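Local atomic coordinates of replication initiation and membrane attachment protein (Geobacillus stearothermophilus 10, PDB entry 5WTN), a protein that takes part in the initiation of bacterial DNA replication as a tetrameric primosome component and probably in its attachment to the membrane. Residues 90-95 with 103-108. Numbering follows the deposited sequence.
Sequences LDTYVH and KLFLYE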
loop_
_atom_site.group_PDB
_atom_site.type_symbol
_atom_site.label_atom_id
_atom_site.label_comp_id
_atom_site.label_asym_id
_atom_site.label_seq_id
_atom_site.Cartn_x
_atom_site.Cartn_y
_atom_site.Cartn_z
ATOM N N LEU A 90 -16.560 13.285 0.575
ATOM C CA LEU A 90 -15.882 14.555 0.393
ATOM C C LEU A 90 -16.562 15.708 1.104
ATOM O O LEU A 90 -17.764 15.908 0.958
ATOM C CB LEU A 90 -15.731 14.873 -1.111
ATOM C CG LEU A 90 -15.191 16.273 -1.474
ATOM C CD1 LEU A 90 -13.676 16.377 -1.398
ATOM C CD2 LEU A 90 -15.699 16.745 -2.825
ATOM N N ASP A 91 -15.786 16.507 1.830
ATOM C CA ASP A 91 -16.314 17.746 2.388
ATOM C C ASP A 91 -15.800 18.911 1.574
ATOM O O ASP A 91 -14.619 18.977 1.226
ATOM C CB ASP A 91 -15.932 17.933 3.863
ATOM C CG ASP A 91 -16.784 17.094 4.816
ATOM O OD1 ASP A 91 -17.928 16.747 4.448
ATOM O OD2 ASP A 91 -16.312 16.781 5.941
ATOM N N THR A 92 -16.702 19.831 1.267
ATOM C CA THR A 92 -16.363 20.970 0.431
ATOM C C THR A 92 -16.541 22.270 1.184
ATOM O O THR A 92 -17.596 22.524 1.765
ATOM C CB THR A 92 -17.186 20.987 -0.885
ATOM O OG1 THR A 92 -16.915 19.789 -1.628
ATOM C CG2 THR A 92 -16.824 22.209 -1.739
ATOM N N TYR A 93 -15.498 23.091 1.170
ATOM C CA TYR A 93 -15.558 24.403 1.792
ATOM C C TYR A 93 -15.320 25.469 0.741
ATOM O O TYR A 93 -14.617 25.234 -0.243
ATOM C CB TYR A 93 -14.490 24.527 2.882
ATOM C CG TYR A 93 -14.647 23.586 4.059
ATOM C CD1 TYR A 93 -15.289 23.990 5.215
ATOM C CD2 TYR A 93 -14.128 22.291 4.019
ATOM C CE1 TYR A 93 -15.420 23.137 6.289
ATOM C CE2 TYR A 93 -14.252 21.436 5.092
ATOM C CZ TYR A 93 -14.895 21.861 6.229
ATOM O OH TYR A 93 -15.020 21.009 7.308
ATOM N N VAL A 94 -15.891 26.649 0.962
ATOM C CA VAL A 94 -15.647 27.787 0.071
ATOM C C VAL A 94 -15.020 28.947 0.826
ATOM O O VAL A 94 -15.356 29.216 1.977
ATOM C CB VAL A 94 -16.931 28.242 -0.694
ATOM C CG1 VAL A 94 -17.837 29.070 0.183
ATOM C CG2 VAL A 94 -16.567 29.014 -1.941
ATOM N N HIS A 95 -14.078 29.619 0.180
ATOM C CA HIS A 95 -13.438 30.768 0.799
ATOM C C HIS A 95 -14.331 31.982 0.684
ATOM O O HIS A 95 -14.914 32.223 -0.378
ATOM C CB HIS A 95 -12.093 31.080 0.151
ATOM C CG HIS A 95 -11.289 32.103 0.896
ATOM N ND1 HIS A 95 -11.512 33.457 0.775
ATOM C CD2 HIS A 95 -10.263 31.968 1.768
ATOM C CE1 HIS A 95 -10.660 34.112 1.541
ATOM N NE2 HIS A 95 -9.890 33.232 2.156
ATOM N N LYS A 103 -13.864 32.121 -7.188
ATOM C CA LYS A 103 -14.017 31.380 -5.942
ATOM C C LYS A 103 -12.805 30.493 -5.589
ATOM O O LYS A 103 -12.072 30.015 -6.471
ATOM C CB LYS A 103 -15.263 30.499 -6.018
ATOM C CG LYS A 103 -16.596 31.214 -5.999
ATOM C CD LYS A 103 -17.678 30.183 -6.248
ATOM C CE LYS A 103 -19.074 30.656 -5.915
ATOM N NZ LYS A 103 -20.016 29.521 -6.162
ATOM N N LEU A 104 -12.605 30.266 -4.293
ATOM C CA LEU A 104 -11.583 29.322 -3.838
ATOM C C LEU A 104 -12.205 28.157 -3.041
ATOM O O LEU A 104 -12.699 28.364 -1.938
ATOM C CB LEU A 104 -10.534 30.043 -2.989
ATOM C CG LEU A 104 -9.471 29.171 -2.315
ATOM C CD1 LEU A 104 -8.690 28.371 -3.341
ATOM C CD2 LEU A 104 -8.542 30.009 -1.462
ATOM N N PHE A 105 -12.160 26.947 -3.595
ATOM C CA PHE A 105 -12.704 25.761 -2.925
ATOM C C PHE A 105 -11.666 24.983 -2.128
ATOM O O PHE A 105 -10.512 24.877 -2.538
ATOM C CB PHE A 105 -13.313 24.808 -3.944
ATOM C CG PHE A 105 -14.527 25.343 -4.593
ATOM C CD1 PHE A 105 -15.757 25.217 -3.983
ATOM C CD2 PHE A 105 -14.445 26.005 -5.810
ATOM C CE1 PHE A 105 -16.898 25.719 -4.578
ATOM C CE2 PHE A 105 -15.586 26.520 -6.412
ATOM C CZ PHE A 105 -16.814 26.374 -5.792
ATOM N N LEU A 106 -12.084 24.437 -0.991
ATOM C CA LEU A 106 -11.269 23.478 -0.263
ATOM C C LEU A 106 -11.936 22.116 -0.405
ATOM O O LEU A 106 -13.062 21.919 0.036
ATOM C CB LEU A 106 -11.188 23.878 1.206
ATOM C CG LEU A 106 -9.884 23.593 1.953
ATOM C CD1 LEU A 106 -9.873 24.293 3.302
ATOM C CD2 LEU A 106 -9.694 22.097 2.106
ATOM N N TYR A 107 -11.254 21.182 -1.046
ATOM C CA TYR A 107 -11.779 19.832 -1.179
ATOM C C TYR A 107 -11.126 18.958 -0.144
ATOM O O TYR A 107 -9.953 18.616 -0.261
ATOM C CB TYR A 107 -11.463 19.289 -2.565
ATOM C CG TYR A 107 -12.279 19.941 -3.637
ATOM C CD1 TYR A 107 -13.609 20.263 -3.416
ATOM C CD2 TYR A 107 -11.726 20.263 -4.860
ATOM C CE1 TYR A 107 -14.380 20.876 -4.396
ATOM C CE2 TYR A 107 -12.488 20.881 -5.850
ATOM C CZ TYR A 107 -13.816 21.186 -5.613
ATOM O OH TYR A 107 -14.582 21.797 -6.583
ATOM N N GLU A 108 -11.894 18.589 0.872
ATOM C CA GLU A 108 -11.353 17.823 1.999
ATOM C C GLU A 108 -11.735 16.349 1.844
ATOM O O GLU A 108 -12.893 15.960 1.999
ATOM C CB GLU A 108 -11.832 18.443 3.325
ATOM C CG GLU A 108 -11.799 17.563 4.563
ATOM C CD GLU A 108 -10.404 17.397 5.156
ATOM O OE1 GLU A 108 -9.446 18.027 4.643
ATOM O OE2 GLU A 108 -10.266 16.631 6.139
#
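T92 and Y107 illustrate how neighbouring strands sort their side chains. They form a non-hydrogen-bonded pair whose side chains run alongside each other, with T92 OG1 in the plane of the Y107 ring, 3.8 Å from CD1. The threonine methyl, placed anti to the backbone N, touches two rings: CG2 is 3.8 Å from Y107 CE1 and 3.9 Å from F105 CD1. F105 CB rests over one face of the Y107 ring, toward its rim, and V94 CG2 approaches the F105 ring obliquely. The polar ends of this face look beyond the hairpin, T92 OG1 bonding to E85 and Y107 OH to H63.

L90 extends the apolar row. With chi1 at 172° its CG swings beside the carbonyl carbon, and CD1 comes within 3.8 Å of Y107 CB and lies against the E108 backbone, 3.5 Å from E108 O. It also touches R81, L84 and E85 of helix 74-86. Cut back to an alanine, this position would probably leave Y107 CB without its leucine neighbour and open a gap against L84.

The other face carries Y93 and L106, whose CB atoms meet at 3.8 Å. The Y93 ring leans toward E108, turning its edge to E108 CB, 4.2 Å from CE2. The E108 carboxylate forms a salt bridge with R19. At the far end H95 CB packs on L104 CB.

Between the faces run paired backbone bonds: D91 with E108, Y93 with L106, the latter 2.8 Å from L106 N to Y93 O. A single bond from H95 N to L104 O follows. This is an antiparallel beta hairpin; strand 104-109 also pairs in parallel with strand 13-17, while Y93 to H95 pair with a strand of the second subunit, continuing the sheet across a tetramer interface.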